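Long-range contacts in phosphoglycerate kinase (Coxiella burnetii, PDB 4NG4), which catalyses the reversible transfer of a phosphoryl group between 1,3-bisphosphoglycerate and ADP, giving 3-phosphoglycerate and ATP in glycolysis: residues A[192-197]-A[218-223]; A[203-208]-A[226-231]; A[300-305]-A[324-329]; A[352-357]-A[373-378]. One frame throughout, in Å; residues are numbered along the deposited sequence.

In the fold
All four contacts belong to the nucleotide-binding half of the enzyme, built round a parallel sheet in the order 221-226, 196-202, 319-323, 351-354, 374-375. Contact 1 pairs the beginnings of the first two strands, and contact 4 joins the last two at the opposite edge; their centres are about 17 Å apart. Contact 2 follows on from contact 1, its segments alternating with those of contact 1 along the chain, and lies where the same strands give way to loop and helix. Contact 3 comes next in sequence, its centre about 13 Å from that of contact 2, and contact 4 closes the series. Contacts 2, 3 and 4 all reach ADP, so one nucleotide gathers chain segments from across the sheet.

Contact 1. Residues A[192-197]-A[218-223]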
loop_
_atom_site.group_PDB
_atom_site.type_symbol
_atom_site.label_atom_id
_atom_site.label_comp_id
_atom_site.label_asym_id
_atom_site.label_seq_id
_atom_site.Cartn_x
_atom_site.Cartn_y
_atom_site.Cartn_z
ATOM N N PRO A 192 8.368 14.382 -9.661
ATOM C CA PRO A 192 7.348 15.037 -8.862
ATOM C C PRO A 192 7.264 16.512 -9.209
ATOM O O PRO A 192 8.269 17.109 -9.608
ATOM C CB PRO A 192 7.853 14.851 -7.432
ATOM C CG PRO A 192 9.326 14.673 -7.554
ATOM C CD PRO A 192 9.556 14.007 -8.868
ATOM N N GLN A 193 6.074 17.088 -9.092
ATOM C CA GLN A 193 5.948 18.532 -9.158
ATOM C C GLN A 193 6.519 19.063 -7.843
ATOM O O GLN A 193 5.972 18.795 -6.790
ATOM C CB GLN A 193 4.485 18.942 -9.363
ATOM C CG GLN A 193 4.237 20.463 -9.386
ATOM C CD GLN A 193 5.265 21.236 -10.200
ATOM O OE1 GLN A 193 5.250 21.200 -11.439
ATOM N NE2 GLN A 193 6.168 21.942 -9.504
ATOM N N LYS A 194 7.649 19.764 -7.907
ATOM C CA LYS A 194 8.350 20.223 -6.700
ATOM C C LYS A 194 7.632 21.410 -6.032
ATOM O O LYS A 194 6.851 22.097 -6.666
ATOM C CB LYS A 194 9.809 20.597 -7.019
ATOM C CG LYS A 194 10.652 19.450 -7.616
ATOM C CD LYS A 194 12.125 19.419 -7.092
ATOM C CE LYS A 194 13.083 18.752 -8.098
ATOM N NZ LYS A 194 14.081 17.848 -7.458
ATOM N N PRO A 195 7.862 21.624 -4.731
ATOM C CA PRO A 195 8.560 20.729 -3.785
ATOM C C PRO A 195 7.789 19.438 -3.508
ATOM O O PRO A 195 6.557 19.461 -3.442
ATOM C CB PRO A 195 8.670 21.561 -2.499
ATOM C CG PRO A 195 7.844 22.780 -2.712
ATOM C CD PRO A 195 7.710 22.983 -4.189
ATOM N N LEU A 196 8.520 18.329 -3.393
ATOM C CA LEU A 196 7.959 17.071 -2.941
ATOM C C LEU A 196 8.131 17.021 -1.438
ATOM O O LEU A 196 9.225 17.278 -0.947
ATOM C CB LEU A 196 8.695 15.902 -3.582
ATOM C CG LEU A 196 8.311 14.503 -3.090
ATOM C CD1 LEU A 196 6.908 14.168 -3.536
ATOM C CD2 LEU A 196 9.304 13.463 -3.583
ATOM N N VAL A 197 7.062 16.695 -0.714
ATOM C CA VAL A 197 7.135 16.474 0.738
ATOM C C VAL A 197 6.658 15.078 1.119
ATOM O O VAL A 197 5.668 14.587 0.593
ATOM C CB VAL A 197 6.287 17.494 1.504
ATOM C CG1 VAL A 197 6.347 17.214 2.987
ATOM C CG2 VAL A 197 6.768 18.890 1.219
ATOM N N LYS A 218 15.100 11.887 -2.737
ATOM C CA LYS A 218 14.044 12.339 -3.622
ATOM C C LYS A 218 13.306 13.578 -3.146
ATOM O O LYS A 218 12.890 14.375 -3.964
ATOM C CB LYS A 218 13.064 11.178 -3.842
ATOM C CG LYS A 218 13.593 10.174 -4.868
ATOM C CD LYS A 218 13.021 8.768 -4.733
ATOM C CE LYS A 218 13.855 7.777 -5.566
ATOM N NZ LYS A 218 13.339 6.370 -5.552
ATOM N N VAL A 219 13.129 13.734 -1.832
ATOM C CA VAL A 219 12.266 14.776 -1.278
ATOM C C VAL A 219 13.002 16.088 -1.055
ATOM O O VAL A 219 14.227 16.134 -1.073
ATOM C CB VAL A 219 11.655 14.337 0.064
ATOM C CG1 VAL A 219 10.985 12.994 -0.100
ATOM C CG2 VAL A 219 12.711 14.288 1.174
ATOM N N ASP A 220 12.232 17.152 -0.846
ATOM C CA ASP A 220 12.775 18.449 -0.473
ATOM C C ASP A 220 12.599 18.695 1.025
ATOM O O ASP A 220 13.487 19.232 1.682
ATOM C CB ASP A 220 12.107 19.536 -1.296
ATOM C CG ASP A 220 12.418 19.403 -2.766
ATOM O OD1 ASP A 220 13.518 19.808 -3.178
ATOM O OD2 ASP A 220 11.578 18.874 -3.513
ATOM N N GLN A 221 11.442 18.309 1.550
ATOM C CA GLN A 221 11.167 18.322 2.975
ATOM C C GLN A 221 10.805 16.897 3.372
ATOM O O GLN A 221 10.284 16.135 2.532
ATOM C CB GLN A 221 9.987 19.252 3.282
ATOM C CG GLN A 221 10.294 20.765 3.274
ATOM C CD GLN A 221 10.374 21.392 1.872
ATOM O OE1 GLN A 221 9.538 21.128 1.005
ATOM N NE2 GLN A 221 11.369 22.241 1.665
ATOM N N LEU A 222 11.093 16.523 4.625
ATOM C CA LEU A 222 10.636 15.231 5.178
ATOM C C LEU A 222 10.182 15.401 6.619
ATOM O O LEU A 222 10.838 16.078 7.407
ATOM C CB LEU A 222 11.751 14.183 5.117
ATOM C CG LEU A 222 11.431 12.767 5.629
ATOM C CD1 LEU A 222 10.616 12.003 4.613
ATOM C CD2 LEU A 222 12.706 12.002 5.969
ATOM N N ILE A 223 9.055 14.784 6.960
ATOM C CA ILE A 223 8.445 14.937 8.281
ATOM C C ILE A 223 8.213 13.586 8.928
ATOM O O ILE A 223 7.482 12.747 8.403
ATOM C CB ILE A 223 7.086 15.625 8.174
ATOM C CG1 ILE A 223 7.255 17.106 7.850
ATOM C CG2 ILE A 223 6.308 15.486 9.489
ATOM C CD1 ILE A 223 5.946 17.802 7.563
#
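Leu196 lays its CD2 methyl over the loop that leads into strand 221-226, 3.7 Å from Lys218 O and 3.9 Å from Val219 CG1. A chi1 of 174° sets Leu196 CG opposite its own backbone N and beside the carbonyl carbon, and from there CD2 reaches Val219. The contact closes the entry side of a beta-alpha-beta unit, in which strand 196-202 is followed by helix 209-216 and then by the parallel strand 221-226, here at the edge of the sheet.

Before regular pairing begins, Asp220 joins the two segments at both its backbone and its side chain. Its N donates to Leu196 O at 3.0 Å, while OD2 receives Leu196 N at 3.1 Å on its anti lone pair, with an angle of 160° at the hydrogen. The carboxylate thus takes the place of a backbone acceptor beside Leu196. Just ahead, the peptide before Pro195 is cis, and Pro195 CA lies 3.6 Å from the same OD2. The side chains of Lys194 and Asp220 cross at about a right angle; Lys194 NZ, 4.7 Å from Asp220 OD1, makes no direct contact but probably favours the negative charge.

Val197 and Gln221 then form a parallel bridge, both side chains on the face covered by helix 304-316, where they meet Met314 and Leu313. Gln221, bent at chi2, turns its OE1 back to lie 3.6 Å from Val197 CG2 and 3.6 Å from Pro195 CB.

Contact 2. Residues A[203-208]-A[226-231]; sequences SKVSTK and GGIANT. With ADP (adenosine-5'-diphosphate), chain E.
Lys208 meets Ile228 by its aliphatic part, CD lying 4.2 Å from Ile228 CD1 where the two side chains cross at about a right angle. Extended beyond CG, the lysine runs on to the nucleotide, and NZ donates to ADP O2A at 2.7 Å and to O3B at 2.8 Å, linking the two phosphates. Asn323 OD1 and Gly201 O lie within bonding range too, four acceptors for three N-H groups, and together they probably help to hold the ammonium at the diphosphate. Ser203 OG holds the ribose through O4' (3.1 Å). At the adenine, Gly226 brings CA to 3.2 Å from ADP N7, and Asn230 OD1 stands 3.2 Å from N6.

Behind this shell the two segments meet closely. Ser203 O receives a CH···O contact from Gly227 CA, and Ile228 CG1 packs on Lys204 O. Farther out, Val205 CG2 touches Thr231 CB, and Thr231 OG1 is directed back to Gly227 O within its own helix turn, sharing that oxygen with Thr231 N.

Gly226 is the N-cap of helix 227-235 and Lys208 that of helix 209-216. Both helices therefore start at this pocket: Lys208 and Ile228 rest on Val200 of strand 196-202, while Thr231 packs against helix 250-263.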
loop_
_atom_site.group_PDB
_atom_site.type_symbol
_atom_site.label_atom_id
_atom_site.label_comp_id
_atom_site.label_asym_id
_atom_site.label_seq_id
_atom_site.Cartn_x
_atom_site.Cartn_y
_atom_site.Cartn_z
ATOM N N SER A 203 4.823 3.530 14.604
ATOM C CA SER A 203 5.229 3.098 15.920
ATOM C C SER A 203 6.753 2.988 15.999
ATOM O O SER A 203 7.330 3.166 17.068
ATOM C CB SER A 203 4.571 1.749 16.247
ATOM O OG SER A 203 3.355 1.557 15.500
ATOM N N LYS A 204 7.391 2.712 14.863
ATOM C CA LYS A 204 8.755 2.209 14.850
ATOM C C LYS A 204 9.554 2.778 13.700
ATOM O O LYS A 204 9.090 2.730 12.554
ATOM C CB LYS A 204 8.748 0.687 14.666
ATOM C CG LYS A 204 8.138 -0.119 15.795
ATOM C CD LYS A 204 7.955 -1.569 15.398
ATOM C CE LYS A 204 7.287 -2.348 16.511
ATOM N NZ LYS A 204 6.799 -3.644 16.024
ATOM N N VAL A 205 10.754 3.282 14.015
ATOM C CA VAL A 205 11.803 3.603 13.018
ATOM C C VAL A 205 12.172 2.381 12.199
ATOM O O VAL A 205 12.322 2.460 10.984
ATOM C CB VAL A 205 13.124 4.067 13.704
ATOM C CG1 VAL A 205 14.304 4.066 12.708
ATOM C CG2 VAL A 205 12.949 5.413 14.329
ATOM N N SER A 206 12.304 1.261 12.905
ATOM C CA SER A 206 12.856 0.016 12.377
ATOM C C SER A 206 12.021 -0.621 11.285
ATOM O O SER A 206 12.509 -1.458 10.559
ATOM C CB SER A 206 13.001 -0.985 13.514
ATOM O OG SER A 206 11.740 -1.299 14.067
ATOM N N THR A 207 10.754 -0.246 11.187
ATOM C CA THR A 207 9.898 -0.777 10.138
ATOM C C THR A 207 9.801 0.178 8.967
ATOM O O THR A 207 9.213 -0.180 7.947
ATOM C CB THR A 207 8.489 -0.990 10.650
ATOM O OG1 THR A 207 8.068 0.200 11.297
ATOM C CG2 THR A 207 8.439 -2.120 11.649
ATOM N N LYS A 208 10.370 1.379 9.103
ATOM C CA LYS A 208 10.247 2.401 8.063
ATOM C C LYS A 208 11.549 3.099 7.644
ATOM O O LYS A 208 11.529 4.073 6.874
ATOM C CB LYS A 208 9.174 3.413 8.494
ATOM C CG LYS A 208 7.817 2.734 8.636
ATOM C CD LYS A 208 6.637 3.650 8.430
ATOM C CE LYS A 208 5.384 2.796 8.192
ATOM N NZ LYS A 208 4.122 3.574 8.179
ATOM N N GLY A 226 5.133 10.415 15.345
ATOM C CA GLY A 226 4.953 9.317 16.305
ATOM C C GLY A 226 6.236 8.730 16.874
ATOM O O GLY A 226 7.249 9.433 17.045
ATOM N N GLY A 227 6.184 7.425 17.158
ATOM C CA GLY A 227 7.346 6.659 17.587
ATOM C C GLY A 227 8.588 7.099 16.850
ATOM O O GLY A 227 9.603 7.434 17.476
ATOM N N ILE A 228 8.499 7.111 15.517
ATOM C CA ILE A 228 9.591 7.585 14.651
ATOM C C ILE A 228 10.121 8.929 15.155
ATOM O O ILE A 228 11.296 9.054 15.477
ATOM C CB ILE A 228 9.147 7.714 13.143
ATOM C CG1 ILE A 228 8.777 6.341 12.556
ATOM C CG2 ILE A 228 10.243 8.326 12.285
ATOM C CD1 ILE A 228 8.081 6.421 11.216
ATOM N N ALA A 229 9.247 9.925 15.258
ATOM C CA ALA A 229 9.680 11.257 15.683
ATOM C C ALA A 229 10.247 11.206 17.090
ATOM O O ALA A 229 11.277 11.814 17.374
ATOM C CB ALA A 229 8.526 12.259 15.597
ATOM N N ASN A 230 9.584 10.470 17.967
ATOM C CA ASN A 230 10.085 10.313 19.330
ATOM C C ASN A 230 11.512 9.712 19.363
ATOM O O ASN A 230 12.350 10.125 20.157
ATOM C CB ASN A 230 9.116 9.470 20.193
ATOM C CG ASN A 230 7.716 10.094 20.322
ATOM O OD1 ASN A 230 6.716 9.386 20.533
ATOM N ND2 ASN A 230 7.639 11.401 20.197
ATOM N N THR A 231 11.782 8.756 18.485
ATOM C CA THR A 231 13.139 8.213 18.362
ATOM C C THR A 231 14.121 9.288 17.901
ATOM O O THR A 231 15.221 9.381 18.426
ATOM C CB THR A 231 13.226 6.993 17.378
ATOM O OG1 THR A 231 12.314 5.959 17.781
ATOM C CG2 THR A 231 14.624 6.416 17.361
HETATM P PB ADP E . 0.298 3.042 8.968
HETATM O O1B ADP E . -0.766 4.089 8.747
HETATM O O2B ADP E . -0.267 1.669 9.275
HETATM O O3B ADP E . 1.401 3.051 7.937
HETATM P PA ADP E . 2.130 2.717 11.153
HETATM O O1A ADP E . 1.889 1.238 10.967
HETATM O O2A ADP E . 3.494 3.253 10.808
HETATM O O3A ADP E . 1.031 3.564 10.315
HETATM O "O5'" ADP E . 1.805 3.030 12.710
HETATM C "C5'" ADP E . 0.707 3.854 13.123
HETATM C "C4'" ADP E . 0.182 3.409 14.481
HETATM O "O4'" ADP E . 1.127 3.767 15.497
HETATM C "C3'" ADP E . -1.156 4.069 14.824
HETATM O "O3'" ADP E . -2.176 3.082 15.036
HETATM C "C2'" ADP E . -0.883 4.917 16.062
HETATM O "O2'" ADP E . -1.886 4.774 17.072
HETATM C "C1'" ADP E . 0.484 4.461 16.576
HETATM N N9 ADP E . 1.292 5.619 17.081
HETATM C C8 ADP E . 1.694 6.701 16.370
HETATM N N7 ADP E . 2.397 7.553 17.161
HETATM C C5 ADP E . 2.462 7.024 18.399
HETATM C C6 ADP E . 3.056 7.402 19.706
HETATM N N6 ADP E . 3.748 8.557 19.867
HETATM N N1 ADP E . 2.883 6.540 20.742
HETATM C C2 ADP E . 2.198 5.377 20.634
HETATM N N3 ADP E . 1.633 4.979 19.478
HETATM C C4 ADP E . 1.728 5.744 18.347
#

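Contact 3. Residues A[300-305]-A[324-329]. With ADP (adenosine-5'-diphosphate), chain E.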
loop_
_atom_site.group_PDB
_atom_site.type_symbol
_atom_site.label_atom_id
_atom_site.label_comp_id
_atom_site.label_asym_id
_atom_site.label_seq_id
_atom_site.Cartn_x
_atom_site.Cartn_y
_atom_site.Cartn_z
ATOM N N PHE A 300 2.066 11.934 22.901
ATOM C CA PHE A 300 0.997 11.312 22.116
ATOM C C PHE A 300 0.551 12.116 20.885
ATOM O O PHE A 300 -0.249 11.642 20.077
ATOM C CB PHE A 300 -0.214 11.074 23.008
ATOM C CG PHE A 300 0.077 10.238 24.234
ATOM C CD1 PHE A 300 0.741 9.034 24.129
ATOM C CD2 PHE A 300 -0.334 10.654 25.483
ATOM C CE1 PHE A 300 0.987 8.261 25.244
ATOM C CE2 PHE A 300 -0.091 9.892 26.594
ATOM C CZ PHE A 300 0.573 8.687 26.472
ATOM N N ASP A 301 1.049 13.332 20.738
ATOM C CA ASP A 301 0.668 14.167 19.602
ATOM C C ASP A 301 1.637 15.317 19.475
ATOM O O ASP A 301 2.352 15.635 20.416
ATOM C CB ASP A 301 -0.767 14.722 19.768
ATOM C CG ASP A 301 -1.509 14.906 18.431
ATOM O OD1 ASP A 301 -0.966 14.544 17.352
ATOM O OD2 ASP A 301 -2.656 15.430 18.469
ATOM N N VAL A 302 1.664 15.924 18.295
ATOM C CA VAL A 302 2.364 17.182 18.091
ATOM C C VAL A 302 1.537 18.303 18.676
ATOM O O VAL A 302 0.344 18.148 18.939
ATOM C CB VAL A 302 2.552 17.503 16.596
ATOM C CG1 VAL A 302 3.396 16.429 15.906
ATOM C CG2 VAL A 302 1.184 17.662 15.916
ATOM N N GLY A 303 2.183 19.444 18.860
ATOM C CA GLY A 303 1.518 20.656 19.339
ATOM C C GLY A 303 1.157 21.599 18.203
ATOM O O GLY A 303 1.402 21.289 17.034
ATOM N N PRO A 304 0.579 22.765 18.541
ATOM C CA PRO A 304 0.134 23.704 17.524
ATOM C C PRO A 304 1.281 24.292 16.680
ATOM O O PRO A 304 1.135 24.413 15.461
ATOM C CB PRO A 304 -0.584 24.782 18.346
ATOM C CG PRO A 304 0.043 24.722 19.663
ATOM C CD PRO A 304 0.340 23.286 19.901
ATOM N N ASN A 305 2.403 24.639 17.319
ATOM C CA ASN A 305 3.578 25.203 16.614
ATOM C C ASN A 305 4.120 24.239 15.588
ATOM O O ASN A 305 4.422 24.631 14.458
ATOM C CB ASN A 305 4.714 25.565 17.580
ATOM C CG ASN A 305 5.754 26.478 16.948
ATOM O OD1 ASN A 305 6.765 26.026 16.421
ATOM N ND2 ASN A 305 5.504 27.770 17.000
ATOM N N GLY A 324 1.366 7.173 7.570
ATOM C CA GLY A 324 1.432 7.041 9.022
ATOM C C GLY A 324 0.903 8.247 9.779
ATOM O O GLY A 324 1.324 9.389 9.530
ATOM N N PRO A 325 -0.015 8.010 10.729
ATOM C CA PRO A 325 -0.527 9.107 11.556
ATOM C C PRO A 325 0.546 9.615 12.523
ATOM O O PRO A 325 1.396 8.831 12.982
ATOM C CB PRO A 325 -1.672 8.465 12.316
ATOM C CG PRO A 325 -1.249 7.029 12.468
ATOM C CD PRO A 325 -0.406 6.691 11.258
ATOM N N ILE A 326 0.500 10.916 12.818
ATOM C CA ILE A 326 1.564 11.601 13.571
ATOM C C ILE A 326 1.207 11.825 15.047
ATOM O O ILE A 326 1.964 12.463 15.790
ATOM C CB ILE A 326 1.967 12.930 12.902
ATOM C CG1 ILE A 326 0.768 13.870 12.767
ATOM C CG2 ILE A 326 2.590 12.666 11.524
ATOM C CD1 ILE A 326 0.732 14.944 13.793
ATOM N N GLY A 327 0.055 11.288 15.461
ATOM C CA GLY A 327 -0.255 11.123 16.877
ATOM C C GLY A 327 -1.205 9.966 17.114
ATOM O O GLY A 327 -1.654 9.301 16.174
ATOM N N VAL A 328 -1.523 9.720 18.372
ATOM C CA VAL A 328 -2.421 8.647 18.725
ATOM C C VAL A 328 -3.837 9.088 18.403
ATOM O O VAL A 328 -4.674 9.282 19.294
ATOM C CB VAL A 328 -2.294 8.276 20.216
ATOM C CG1 VAL A 328 -3.078 6.988 20.515
ATOM C CG2 VAL A 328 -0.815 8.124 20.610
ATOM N N PHE A 329 -4.112 9.220 17.110
ATOM C CA PHE A 329 -5.388 9.759 16.620
ATOM C C PHE A 329 -6.631 9.001 17.086
ATOM O O PHE A 329 -7.717 9.553 17.063
ATOM C CB PHE A 329 -5.387 9.757 15.086
ATOM C CG PHE A 329 -5.671 8.395 14.482
ATOM C CD1 PHE A 329 -4.658 7.463 14.330
ATOM C CD2 PHE A 329 -6.967 8.044 14.091
ATOM C CE1 PHE A 329 -4.923 6.215 13.788
ATOM C CE2 PHE A 329 -7.229 6.792 13.546
ATOM C CZ PHE A 329 -6.210 5.878 13.402
HETATM P PB ADP E . 0.298 3.042 8.968
HETATM O O1B ADP E . -0.766 4.089 8.747
HETATM O O2B ADP E . -0.267 1.669 9.275
HETATM O O3B ADP E . 1.401 3.051 7.937
HETATM P PA ADP E . 2.130 2.717 11.153
HETATM O O1A ADP E . 1.889 1.238 10.967
HETATM O O2A ADP E . 3.494 3.253 10.808
HETATM O O3A ADP E . 1.031 3.564 10.315
HETATM O "O5'" ADP E . 1.805 3.030 12.710
HETATM C "C5'" ADP E . 0.707 3.854 13.123
HETATM C "C4'" ADP E . 0.182 3.409 14.481
HETATM O "O4'" ADP E . 1.127 3.767 15.497
HETATM C "C3'" ADP E . -1.156 4.069 14.824
HETATM O "O3'" ADP E . -2.176 3.082 15.036
HETATM C "C2'" ADP E . -0.883 4.917 16.062
HETATM O "O2'" ADP E . -1.886 4.774 17.072
HETATM C "C1'" ADP E . 0.484 4.461 16.576
HETATM N N9 ADP E . 1.292 5.619 17.081
HETATM C C8 ADP E . 1.694 6.701 16.370
HETATM N N7 ADP E . 2.397 7.553 17.161
HETATM C C5 ADP E . 2.462 7.024 18.399
HETATM C C6 ADP E . 3.056 7.402 19.706
HETATM N N6 ADP E . 3.748 8.557 19.867
HETATM N N1 ADP E . 2.883 6.540 20.742
HETATM C C2 ADP E . 2.198 5.377 20.634
HETATM N N3 ADP E . 1.633 4.979 19.478
HETATM C C4 ADP E . 1.728 5.744 18.347
#
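Val302 receives the tip of Ile326, whose CD1 lies 3.5 Å from CG2 and 3.7 Å from CG1 of the valine, so that it sits against both branches. Here the loop that follows strand 319-323 of the Rossmann-like nucleotide domain passes the corner at the end of strand 298-300. In Ile326, chi1 of 58° puts CG1 between the backbone N and the carbonyl carbon, and chi2 of 102° then turns CD1 onto the valine; the two side chains meet at about a right angle, and Leu341 of helix 336-347 touches the isoleucine as well.

Phe300 and Val328 instead lie side by side and point the same way. Val328, at the centre of an inverse gamma turn, has CG2 anti to the carbonyl carbon, which brings that methyl to 3.8 Å from Phe300 CB. Between the two pairs Asp301, part of the magnesium site, lays OD1 3.5 Å from Gly327 CA, while its OD2 accepts from Gly337 N. Pro325 faces the nucleotide, CD lying 3.6 Å from ADP O3A. Val328 N donates to Phe300 O at 2.9 Å, in the carbonyl plane.

Contact 4. Residues A[352-357]-A[373-378]; sequences SIVGGG and SYVSTA. With ADP (adenosine-5'-diphosphate), chain E.
Tyr374 starts beside the neighbouring strand: CB lies 4.2 Å from Ser352 O, and CD2 of the ring comes 4.3 Å from CG2 of Ile353. With CG anti to the backbone N (chi1 -166°), the ring leads off from the strand, past Ala184 of helix 176-190, until OH at the tip bonds Glu181 OE1. The other oxygen of Glu181 bonds Ser376 OG, so one carboxylate serves two residues of the same segment. Ser376 OG also accepts from Ala378 N, forming an ST turn.

Strands 351-354 and 374-375 are the two strands of a beta-alpha-beta unit, with helix 357-365 between them, and they run parallel. Val354 N donates to Tyr374 O (3.0 Å), and Val354 O takes Ser376 N (2.9 Å). On the face opposite Ile353 and Tyr374, Val354 CG2 meets Val375 CG2 at 4.0 Å, and Leu360 of the connecting helix touches both valines.

At the beginning of the pairing two serines exchange bonds between side chain and backbone: Ser352 N donates to Ser373 OG at 2.7 Å, and Ser373 N to Ser352 OG at 3.0 Å. At the far end Gly356, the N-cap of helix 357-365, brings CA to 3.7 Å from ADP O3B.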
loop_
_atom_site.group_PDB
_atom_site.type_symbol
_atom_site.label_atom_id
_atom_site.label_comp_id
_atom_site.label_asym_id
_atom_site.label_seq_id
_atom_site.Cartn_x
_atom_site.Cartn_y
_atom_site.Cartn_z
ATOM N N SER A 352 -1.640 14.667 -3.858
ATOM C CA SER A 352 -1.437 13.886 -2.616
ATOM C C SER A 352 -1.590 12.373 -2.842
ATOM O O SER A 352 -2.460 11.937 -3.613
ATOM C CB SER A 352 -2.397 14.360 -1.511
ATOM O OG SER A 352 -3.746 14.379 -1.972
ATOM N N ILE A 353 -0.728 11.593 -2.182
ATOM C CA ILE A 353 -0.735 10.131 -2.280
ATOM C C ILE A 353 -0.582 9.568 -0.882
ATOM O O ILE A 353 0.436 9.806 -0.239
ATOM C CB ILE A 353 0.440 9.597 -3.111
ATOM C CG1 ILE A 353 0.572 10.332 -4.435
ATOM C CG2 ILE A 353 0.262 8.137 -3.414
ATOM C CD1 ILE A 353 1.856 10.008 -5.149
ATOM N N VAL A 354 -1.589 8.839 -0.400
ATOM C CA VAL A 354 -1.535 8.240 0.944
ATOM C C VAL A 354 -1.676 6.734 0.883
ATOM O O VAL A 354 -2.209 6.185 -0.079
ATOM C CB VAL A 354 -2.617 8.796 1.893
ATOM C CG1 VAL A 354 -2.541 10.311 1.965
ATOM C CG2 VAL A 354 -4.000 8.360 1.446
ATOM N N GLY A 355 -1.190 6.080 1.928
ATOM C CA GLY A 355 -1.236 4.629 2.041
ATOM C C GLY A 355 -0.941 4.242 3.476
ATOM O O GLY A 355 -0.449 5.069 4.247
ATOM N N GLY A 356 -1.262 2.994 3.829
ATOM C CA GLY A 356 -1.078 2.480 5.186
ATOM C C GLY A 356 -2.404 2.131 5.830
ATOM O O GLY A 356 -3.384 2.859 5.687
ATOM N N GLY A 357 -2.425 1.013 6.551
ATOM C CA GLY A 357 -3.618 0.557 7.251
ATOM C C GLY A 357 -4.163 1.609 8.189
ATOM O O GLY A 357 -5.311 2.013 8.071
ATOM N N SER A 373 -5.669 12.747 -3.521
ATOM C CA SER A 373 -5.682 12.479 -4.963
ATOM C C SER A 373 -5.658 10.976 -5.226
ATOM O O SER A 373 -6.292 10.499 -6.173
ATOM C CB SER A 373 -4.495 13.144 -5.665
ATOM O OG SER A 373 -4.054 14.306 -4.969
ATOM N N TYR A 374 -4.925 10.231 -4.395
ATOM C CA TYR A 374 -4.853 8.778 -4.536
ATOM C C TYR A 374 -4.724 8.095 -3.190
ATOM O O TYR A 374 -3.812 8.401 -2.424
ATOM C CB TYR A 374 -3.673 8.376 -5.425
ATOM C CG TYR A 374 -3.760 6.943 -5.851
ATOM C CD1 TYR A 374 -4.589 6.570 -6.902
ATOM C CD2 TYR A 374 -3.052 5.944 -5.183
ATOM C CE1 TYR A 374 -4.697 5.240 -7.292
ATOM C CE2 TYR A 374 -3.153 4.604 -5.572
ATOM C CZ TYR A 374 -3.975 4.269 -6.624
ATOM O OH TYR A 374 -4.093 2.966 -7.025
ATOM N N VAL A 375 -5.631 7.162 -2.909
ATOM C CA VAL A 375 -5.547 6.355 -1.703
ATOM C C VAL A 375 -5.152 4.947 -2.088
ATOM O O VAL A 375 -5.855 4.306 -2.860
ATOM C CB VAL A 375 -6.890 6.298 -0.977
ATOM C CG1 VAL A 375 -6.779 5.408 0.261
ATOM C CG2 VAL A 375 -7.355 7.709 -0.612
ATOM N N SER A 376 -4.025 4.469 -1.560
ATOM C CA SER A 376 -3.607 3.080 -1.771
ATOM C C SER A 376 -4.190 2.177 -0.703
ATOM O O SER A 376 -4.098 2.472 0.485
ATOM C CB SER A 376 -2.086 2.946 -1.750
ATOM O OG SER A 376 -1.722 1.594 -1.984
ATOM N N THR A 377 -4.772 1.065 -1.142
ATOM C CA THR A 377 -5.328 0.062 -0.246
ATOM C C THR A 377 -4.413 -1.174 -0.203
ATOM O O THR A 377 -4.777 -2.208 0.349
ATOM C CB THR A 377 -6.760 -0.310 -0.690
ATOM O OG1 THR A 377 -6.742 -0.693 -2.068
ATOM C CG2 THR A 377 -7.708 0.870 -0.516
ATOM N N ALA A 378 -3.201 -1.024 -0.737
ATOM C CA ALA A 378 -2.266 -2.137 -0.949
ATOM C C ALA A 378 -1.473 -2.592 0.293
ATOM O O ALA A 378 -1.082 -3.758 0.378
ATOM C CB ALA A 378 -1.300 -1.789 -2.073
HETATM P PB ADP E . 0.298 3.042 8.968
HETATM O O1B ADP E . -0.766 4.089 8.747
HETATM O O2B ADP E . -0.267 1.669 9.275
HETATM O O3B ADP E . 1.401 3.051 7.937
HETATM P PA ADP E . 2.130 2.717 11.153
HETATM O O1A ADP E . 1.889 1.238 10.967
HETATM O O2A ADP E . 3.494 3.253 10.808
HETATM O O3A ADP E . 1.031 3.564 10.315
HETATM O "O5'" ADP E . 1.805 3.030 12.710
HETATM C "C5'" ADP E . 0.707 3.854 13.123
HETATM C "C4'" ADP E . 0.182 3.409 14.481
HETATM O "O4'" ADP E . 1.127 3.767 15.497
HETATM C "C3'" ADP E . -1.156 4.069 14.824
HETATM O "O3'" ADP E . -2.176 3.082 15.036
HETATM C "C2'" ADP E . -0.883 4.917 16.062
HETATM O "O2'" ADP E . -1.886 4.774 17.072
HETATM C "C1'" ADP E . 0.484 4.461 16.576
HETATM N N9 ADP E . 1.292 5.619 17.081
HETATM C C8 ADP E . 1.694 6.701 16.370
HETATM N N7 ADP E . 2.397 7.553 17.161
HETATM C C5 ADP E . 2.462 7.024 18.399
HETATM C C6 ADP E . 3.056 7.402 19.706
HETATM N N6 ADP E . 3.748 8.557 19.867
HETATM N N1 ADP E . 2.883 6.540 20.742
HETATM C C2 ADP E . 2.198 5.377 20.634
HETATM N N3 ADP E . 1.633 4.979 19.478
HETATM C C4 ADP E . 1.728 5.744 18.347
#